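Local atomic coordinates of bacteriocin (Pseudomonas syringae pv. tomato, PDB entry 4FZL), a protein that probably kills competing bacteria by cleaving the cell-wall precursor lipid II, as a calcium-binding, colicin M-like phosphatase. Residues His88-Gly93 and Leu112-Gln117; Leu163-Ile168 and Tyr224-Pro229. All blocks are in the same frame, centred on the assembly; numbering follows the deposited sequence. Where two conformers were deposited one is given.

Contacts 1 and 2 meet at the mixed sheet, one by a backbone bridge and one by side-chain packing. Contact 1 closes first along the sequence, contact 2 opens afterwards, and their centres lie about 9 Å apart. They share the sheet through the parallel neighbours 112-113 and 224-227, which are probably joined by hydrogen bonds from F114 N to E227 O (2.8 Å) and from E227 N to L112 O (2.9 Å). Contact 1 ties a loop to strand 112-113; contact 2 packs the end of helix 159-165 on strand 224-227. Both belong to the colicin M-like part of the chain, and contact 2 includes backbone ligands of the bound calcium.

Contact 1: residues His88-Gly93 and Leu112-Gln117; sequences HVLSGG and LTFPIQ
With CG of L90 anti to its own carbonyl carbon (chi1 -57°) and CG of L112 anti to its backbone N (chi1 165°), the two leucines meet branch to branch, crossing at about a right angle. L90 CD1 comes to 3.7 Å from L112 CD2. The same CD1 also lies near CD2 of the F114 ring, while L90 CB sits over one ring face, displaced toward the rim, in a CH-pi contact 4.1 Å from the centroid. Beyond it, the ring reaches the backbone of G92 through CE1.

The backbones form a single beta bridge between V89 and T113, an isolated one that fastens the loop between helices 59-70 and 96-106 to strand 112-113. T113 N donates to H88 O (3.0 Å), and L90 N donates to T113 O over 2.9 Å. V89 CA adds a C-H...O contact to that same oxygen. H88 O has a second donor: a water that gives it a hydrogen bond also bridges to T113 OG1. The carbonyl of L90, for its part, takes a hydrogen bond from ND2 of N118.

Flanking the bridge, V89 CG1 packs on P115 CD at 3.7 Å, the two side chains crossing at about a right angle. H88 CB lies beside L112 CD1, yet its imidazole leads away from strand 112-113. The ring instead bonds through ND1 to H99 and through NE2 to the carbonyl of P84. Helix 96-106 also covers L90 and F114. Within the loop, the N-H two residues on from S91, that of G93, donates to S91 OG in an ST turn.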
ATOM      1  N   HIS A  88      10.915   2.461  -5.389  1.00 25.17           N
ATOM      2  CA  HIS A  88       9.636   1.745  -5.444  0.50 19.94           C
ATOM      3  C   HIS A  88       8.516   2.618  -4.995  1.00 24.58           C
ATOM      4  O   HIS A  88       8.636   3.367  -4.031  1.00 23.45           O
ATOM      5  CB  HIS A  88       9.668   0.483  -4.559  0.50 21.44           C
ATOM      6  CG  HIS A  88      10.378  -0.657  -5.215  0.50 21.99           C
ATOM      7  ND1 HIS A  88       9.730  -1.648  -5.887  0.50 26.54           N
ATOM      8  CD2 HIS A  88      11.748  -0.910  -5.340  0.50 21.26           C
ATOM      9  CE1 HIS A  88      10.639  -2.494  -6.400  0.50 25.00           C
ATOM     10  NE2 HIS A  88      11.878  -2.024  -6.102  0.50 25.68           N
ATOM     11  N   VAL A  89       7.388   2.456  -5.640  1.00 23.56           N
ATOM     12  CA  VAL A  89       6.215   3.236  -5.401  1.00 21.72           C
ATOM     13  C   VAL A  89       5.037   2.266  -5.389  1.00 22.28           C
ATOM     14  O   VAL A  89       4.799   1.516  -6.338  1.00 21.38           O
ATOM     15  CB  VAL A  89       5.984   4.280  -6.520  1.00 25.21           C
ATOM     16  CG1 VAL A  89       4.733   5.121  -6.199  1.00 24.59           C
ATOM     17  CG2 VAL A  89       7.234   5.185  -6.668  1.00 26.11           C
ATOM     18  N   LEU A  90       4.212   2.418  -4.388  1.00 20.47           N
ATOM     19  CA  LEU A  90       2.969   1.692  -4.223  1.00 19.42           C
ATOM     20  C   LEU A  90       1.775   2.409  -4.905  1.00 20.16           C
ATOM     21  O   LEU A  90       1.521   3.564  -4.725  1.00 21.73           O
ATOM     22  CB  LEU A  90       2.608   1.458  -2.774  1.00 18.60           C
ATOM     23  CG  LEU A  90       3.634   0.713  -1.905  1.00 20.36           C
ATOM     24  CD1 LEU A  90       3.388   0.633  -0.379  1.00 21.44           C
ATOM     25  CD2 LEU A  90       3.846  -0.698  -2.463  1.00 24.08           C
ATOM     26  N   SER A  91       1.059   1.659  -5.716  1.00 20.71           N
ATOM     27  CA  SER A  91      -0.025   2.227  -6.391  1.00 18.47           C
ATOM     28  C   SER A  91      -1.341   2.475  -5.662  1.00 20.42           C
ATOM     29  O   SER A  91      -2.160   3.269  -6.144  1.00 22.11           O
ATOM     30  CB  SER A  91      -0.306   1.333  -7.614  1.00 21.54           C
ATOM     31  OG  SER A  91      -1.193   0.258  -7.349  1.00 23.70           O
ATOM     32  N   GLY A  92      -1.565   1.727  -4.594  1.00 21.55           N
ATOM     33  CA  GLY A  92      -2.851   1.697  -3.948  1.00 22.31           C
ATOM     34  C   GLY A  92      -3.859   0.747  -4.567  1.00 28.40           C
ATOM     35  O   GLY A  92      -5.013   0.643  -4.106  1.00 26.93           O
ATOM     36  N   GLY A  93      -3.418   0.012  -5.579  1.00 21.19           N
ATOM     37  CA  GLY A  93      -4.237  -0.940  -6.227  1.00 23.49           C
ATOM     38  C   GLY A  93      -4.228  -2.350  -5.619  1.00 25.61           C
ATOM     39  O   GLY A  93      -3.674  -2.571  -4.578  1.00 27.25           O
ATOM     40  N   LEU A 112      10.260   2.883   0.762  1.00 29.45           N
ATOM     41  CA  LEU A 112       9.295   2.692  -0.336  1.00 31.15           C
ATOM     42  C   LEU A 112       8.413   3.960  -0.199  1.00 28.92           C
ATOM     43  O   LEU A 112       8.257   4.543   0.914  1.00 30.82           O
ATOM     44  CB  LEU A 112       8.508   1.332  -0.027  1.00 30.68           C
ATOM     45  CG  LEU A 112       7.261   0.765  -0.575  1.00 39.06           C
ATOM     46  CD1 LEU A 112       7.522   0.500  -2.028  1.00 39.82           C
ATOM     47  CD2 LEU A 112       6.892  -0.580   0.005  1.00 36.30           C
ATOM     48  N   THR A 113       7.828   4.395  -1.303  1.00 23.94           N
ATOM     49  CA  THR A 113       6.903   5.533  -1.333  1.00 23.17           C
ATOM     50  C   THR A 113       5.500   5.089  -1.549  1.00 21.60           C
ATOM     51  O   THR A 113       5.268   4.265  -2.430  1.00 23.18           O
ATOM     52  CB  THR A 113       7.327   6.555  -2.381  1.00 23.97           C
ATOM     53  OG1 THR A 113       8.661   6.975  -2.072  1.00 28.54           O
ATOM     54  CG2 THR A 113       6.353   7.726  -2.444  1.00 29.69           C
ATOM     55  N   PHE A 114       4.561   5.588  -0.747  1.00 21.91           N
ATOM     56  CA  PHE A 114       3.147   5.345  -0.879  1.00 20.91           C
ATOM     57  C   PHE A 114       2.486   6.716  -0.993  1.00 23.85           C
ATOM     58  O   PHE A 114       2.174   7.312  -0.016  1.00 20.60           O
ATOM     59  CB  PHE A 114       2.559   4.570   0.306  1.00 26.29           C
ATOM     60  CG  PHE A 114       1.235   3.882   0.028  1.00 21.12           C
ATOM     61  CD1 PHE A 114       0.449   4.134  -1.060  1.00 20.19           C
ATOM     62  CD2 PHE A 114       0.747   2.979   0.913  1.00 19.39           C
ATOM     63  CE1 PHE A 114      -0.726   3.474  -1.280  1.00 19.61           C
ATOM     64  CE2 PHE A 114      -0.463   2.355   0.749  1.00 20.04           C
ATOM     65  CZ  PHE A 114      -1.209   2.614  -0.370  1.00 20.38           C
ATOM     66  N   PRO A 115       2.400   7.259  -2.213  1.00 21.13           N
ATOM     67  CA  PRO A 115       1.869   8.640  -2.332  1.00 22.35           C
ATOM     68  C   PRO A 115       0.529   8.802  -1.588  1.00 19.92           C
ATOM     69  O   PRO A 115      -0.350   7.923  -1.721  1.00 21.35           O
ATOM     70  CB  PRO A 115       1.734   8.842  -3.839  1.00 25.65           C
ATOM     71  CG  PRO A 115       2.801   7.886  -4.383  1.00 25.49           C
ATOM     72  CD  PRO A 115       2.758   6.674  -3.520  1.00 24.88           C
ATOM     73  N   ILE A 116       0.361   9.905  -0.867  1.00 23.80           N
ATOM     74  CA  ILE A 116      -0.848   9.982  -0.021  1.00 20.12           C
ATOM     75  C   ILE A 116      -2.154   9.803  -0.821  1.00 18.88           C
ATOM     76  O   ILE A 116      -3.132   9.261  -0.307  1.00 23.46           O
ATOM     77  CB  ILE A 116      -0.789  11.297   0.844  1.00 20.54           C
ATOM     78  CG1 ILE A 116      -1.738  11.234   2.037  1.00 19.51           C
ATOM     79  CG2 ILE A 116      -1.095  12.549  -0.013  1.00 21.65           C
ATOM     80  CD1 ILE A 116      -1.537  12.321   3.092  1.00 22.68           C
ATOM     81  N   GLN A 117      -2.150  10.343  -2.036  1.00 19.80           N
ATOM     82  CA  GLN A 117      -3.326  10.244  -2.849  1.00 22.26           C
ATOM     83  C   GLN A 117      -3.689   8.794  -3.320  1.00 23.58           C
ATOM     84  O   GLN A 117      -4.797   8.510  -3.684  1.00 25.64           O
ATOM     85  CB  GLN A 117      -3.214  11.233  -4.014  1.00 30.62           C
ATOM     86  CG  GLN A 117      -2.205  10.818  -5.041  1.00 37.39           C
ATOM     87  CD  GLN A 117      -0.801  11.383  -4.836  1.00 41.38           C
ATOM     88  OE1 GLN A 117      -0.432  11.773  -3.738  1.00 30.94           O
ATOM     89  NE2 GLN A 117      -0.023  11.435  -5.921  1.00 47.87           N
TER
HETATM   90  O   HOH W   1      10.424   5.501  -3.670  1.00 38.42           O

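Contact 2: residues Leu163-Ile168 and Tyr224-Pro229; sequences LTLGNI and YSIEIP. With CA (calcium ion), chain C.
The backbones of L163-I168 and Y224-P229 stay well apart: CA of L165 is 8.3 Å from CA of I226, and no hydrogen bond joins the two segments. Helix 159-165 ends here, G166 leaves helical geometry with a positive phi of 64°, and strand 167-178 begins at once. Facing this turn is strand 224-227, whose I226 directs its side chain toward it, as does I228 just beyond the strand.

Methyl groups bridge the gap. T164 CG2 touches I226 CD1 at 3.8 Å, the side chains crossing at about a right angle. L165 CD2 does double duty, resting 4.1 Å from I226 CG2 and equally close to I228 CD1. I226 has CG1 anti to its carbonyl carbon (chi1 -62°) and CG2 anti to the backbone N, a setting in which CD1 reaches both T164 CG2 and L165 CD2 while CG2 meets L165 CD2 as well. I168 CG2 completes the layer against I228 CD1. F114 packs on both L165 and I226.

Behind the leucine side chain, the backbone binds calcium: L165 O coordinates at 2.2 Å and N167 O at 2.4 Å. Two waters and both carboxylate oxygens of D195 are among the further ligands; one of these waters also accepts a weak hydrogen bond from N167 N. L165 thus faces two environments, with its carbonyl on the ion and its side chain in a buried apolar layer. Across the contact the chemistry is purely apolar, which is consistent with methyl packing, rather than directional bonding, seating the calcium-binding turn against strand 224-227.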
ATOM      1  N   LEU A 163      -3.866  -3.313   5.057  1.00 23.65           N
ATOM      2  CA  LEU A 163      -2.991  -4.483   5.069  1.00 24.47           C
ATOM      3  C   LEU A 163      -1.545  -4.081   5.018  1.00 25.93           C
ATOM      4  O   LEU A 163      -0.669  -4.743   5.619  1.00 33.31           O
ATOM      5  CB  LEU A 163      -3.314  -5.380   3.880  1.00 23.33           C
ATOM      6  CG  LEU A 163      -4.606  -6.173   3.933  1.00 21.42           C
ATOM      7  CD1 LEU A 163      -5.006  -6.883   2.652  1.00 22.93           C
ATOM      8  CD2 LEU A 163      -4.648  -7.085   5.180  1.00 28.88           C
ATOM      9  N   THR A 164      -1.280  -2.956   4.355  1.00 20.38           N
ATOM     10  CA  THR A 164       0.073  -2.466   4.180  1.00 23.11           C
ATOM     11  C   THR A 164       0.489  -1.544   5.341  1.00 20.87           C
ATOM     12  O   THR A 164       1.611  -1.660   5.837  1.00 25.46           O
ATOM     13  CB  THR A 164       0.163  -1.672   2.865  1.00 25.24           C
ATOM     14  OG1 THR A 164      -0.160  -2.552   1.756  1.00 28.88           O
ATOM     15  CG2 THR A 164       1.522  -1.040   2.729  1.00 22.09           C
ATOM     16  N   LEU A 165      -0.404  -0.647   5.763  1.00 17.93           N
ATOM     17  CA  LEU A 165      -0.093   0.447   6.719  1.00 18.32           C
ATOM     18  C   LEU A 165      -0.581   0.252   8.164  1.00 21.19           C
ATOM     19  O   LEU A 165      -0.050   0.846   9.109  1.00 22.53           O
ATOM     20  CB  LEU A 165      -0.763   1.729   6.217  1.00 21.05           C
ATOM     21  CG  LEU A 165      -0.163   2.259   4.892  1.00 18.69           C
ATOM     22  CD1 LEU A 165      -0.960   3.469   4.421  1.00 20.36           C
ATOM     23  CD2 LEU A 165       1.347   2.553   5.026  1.00 21.57           C
ATOM     24  N   GLY A 166      -1.681  -0.502   8.336  1.00 21.00           N
ATOM     25  CA  GLY A 166      -2.282  -0.590   9.640  1.00 22.71           C
ATOM     26  C   GLY A 166      -2.810   0.789  10.094  1.00 21.13           C
ATOM     27  O   GLY A 166      -3.588   1.452   9.370  1.00 27.30           O
ATOM     28  N   ASN A 167      -2.425   1.222  11.290  1.00 22.24           N
ATOM     29  CA  ASN A 167      -2.678   2.595  11.697  1.00 22.45           C
ATOM     30  C   ASN A 167      -1.551   3.483  11.210  1.00 20.54           C
ATOM     31  O   ASN A 167      -0.467   3.021  11.050  1.00 23.74           O
ATOM     32  CB  ASN A 167      -2.760   2.706  13.222  1.00 26.49           C
ATOM     33  CG  ASN A 167      -3.886   1.881  13.792  1.00 31.39           C
ATOM     34  OD1 ASN A 167      -4.986   1.772  13.186  1.00 30.78           O
ATOM     35  ND2 ASN A 167      -3.643   1.270  14.933  1.00 41.26           N
ATOM     36  N   ILE A 168      -1.884   4.720  10.909  1.00 23.99           N
ATOM     37  CA  ILE A 168      -0.889   5.705  10.582  1.00 20.75           C
ATOM     38  C   ILE A 168      -1.204   6.943  11.399  1.00 21.04           C
ATOM     39  O   ILE A 168      -2.207   7.011  12.092  1.00 27.65           O
ATOM     40  CB  ILE A 168      -0.922   6.000   9.073  1.00 19.67           C
ATOM     41  CG1 ILE A 168      -2.232   6.568   8.550  1.00 22.84           C
ATOM     42  CG2 ILE A 168      -0.506   4.805   8.236  1.00 26.30           C
ATOM     43  CD1 ILE A 168      -2.242   6.981   7.101  1.00 29.28           C
ATOM     44  N   TYR A 224      11.325  -1.770   6.978  1.00 22.25           N
ATOM     45  CA  TYR A 224      11.648  -0.579   6.246  1.00 24.81           C
ATOM     46  C   TYR A 224      10.618   0.510   6.493  1.00 20.30           C
ATOM     47  O   TYR A 224       9.537   0.253   7.058  1.00 23.50           O
ATOM     48  CB  TYR A 224      11.764  -0.936   4.753  1.00 26.03           C
ATOM     49  CG  TYR A 224      10.480  -1.482   4.112  1.00 23.75           C
ATOM     50  CD1 TYR A 224       9.499  -0.616   3.640  1.00 19.93           C
ATOM     51  CD2 TYR A 224      10.224  -2.857   4.035  1.00 22.52           C
ATOM     52  CE1 TYR A 224       8.391  -1.152   3.006  1.00 19.51           C
ATOM     53  CE2 TYR A 224       9.050  -3.370   3.466  1.00 22.29           C
ATOM     54  CZ  TYR A 224       8.162  -2.489   2.947  1.00 22.61           C
ATOM     55  OH  TYR A 224       6.998  -2.957   2.379  1.00 23.17           O
ATOM     56  N   SER A 225      10.923   1.700   5.992  1.00 22.08           N
ATOM     57  CA  SER A 225      10.096   2.900   6.157  1.00 21.00           C
ATOM     58  C   SER A 225       9.250   3.035   4.894  1.00 20.83           C
ATOM     59  O   SER A 225       9.747   2.952   3.783  1.00 23.33           O
ATOM     60  CB  SER A 225      11.038   4.097   6.421  1.00 27.28           C
ATOM     61  OG  SER A 225      10.316   5.320   6.364  1.00 31.25           O
ATOM     62  N   ILE A 226       7.972   3.395   5.100  1.00 21.73           N
ATOM     63  CA  ILE A 226       7.080   3.764   4.059  1.00 21.09           C
ATOM     64  C   ILE A 226       6.875   5.287   4.199  1.00 21.20           C
ATOM     65  O   ILE A 226       6.303   5.786   5.185  1.00 22.35           O
ATOM     66  CB  ILE A 226       5.739   2.991   4.084  1.00 20.68           C
ATOM     67  CG1 ILE A 226       5.981   1.488   3.898  1.00 21.61           C
ATOM     68  CG2 ILE A 226       4.780   3.483   2.981  1.00 21.66           C
ATOM     69  CD1 ILE A 226       4.747   0.656   3.726  1.00 23.07           C
ATOM     70  N   GLU A 227       7.296   6.018   3.157  1.00 20.50           N
ATOM     71  CA  GLU A 227       7.095   7.460   3.073  1.00 21.50           C
ATOM     72  C   GLU A 227       5.777   7.729   2.447  1.00 23.58           C
ATOM     73  O   GLU A 227       5.437   7.056   1.465  1.00 22.76           O
ATOM     74  CB  GLU A 227       8.229   8.110   2.279  1.00 23.71           C
ATOM     75  CG  GLU A 227       9.549   7.851   2.908  1.00 27.33           C
ATOM     76  CD  GLU A 227      10.737   8.523   2.275  1.00 39.06           C
ATOM     77  OE1 GLU A 227      10.599   9.187   1.249  1.00 40.18           O
ATOM     78  OE2 GLU A 227      11.804   8.423   2.887  1.00 41.26           O
ATOM     79  N   ILE A 228       5.014   8.671   2.990  1.00 21.01           N
ATOM     80  CA  ILE A 228       3.641   8.890   2.556  1.00 17.53           C
ATOM     81  C   ILE A 228       3.509  10.401   2.170  1.00 18.91           C
ATOM     82  O   ILE A 228       2.903  11.182   2.892  1.00 24.29           O
ATOM     83  CB  ILE A 228       2.603   8.508   3.606  1.00 19.76           C
ATOM     84  CG1 ILE A 228       2.808   7.121   4.099  1.00 21.33           C
ATOM     85  CG2 ILE A 228       1.223   8.656   3.005  1.00 21.44           C
ATOM     86  CD1 ILE A 228       1.860   6.665   5.241  1.00 22.07           C
ATOM     87  N   PRO A 229       4.197  10.777   1.040  1.00 22.99           N
ATOM     88  CA  PRO A 229       4.343  12.178   0.734  1.00 21.08           C
ATOM     89  C   PRO A 229       3.077  12.784   0.167  1.00 22.53           C
ATOM     90  O   PRO A 229       2.257  12.048  -0.362  1.00 25.01           O
ATOM     91  CB  PRO A 229       5.491  12.186  -0.315  1.00 24.54           C
ATOM     92  CG  PRO A 229       5.217  10.902  -1.101  1.00 26.53           C
ATOM     93  CD  PRO A 229       4.832   9.920   0.006  1.00 28.44           C
TER
HETATM   94 CA    CA C 301       1.374   1.552  10.668  1.00 24.96          CA
HETATM   95  O   HOH W   2       0.162  -0.041  12.137  1.00 31.81           O
HETATM   96  O   HOH W   3       2.168  -0.195  10.062  1.00 35.35           O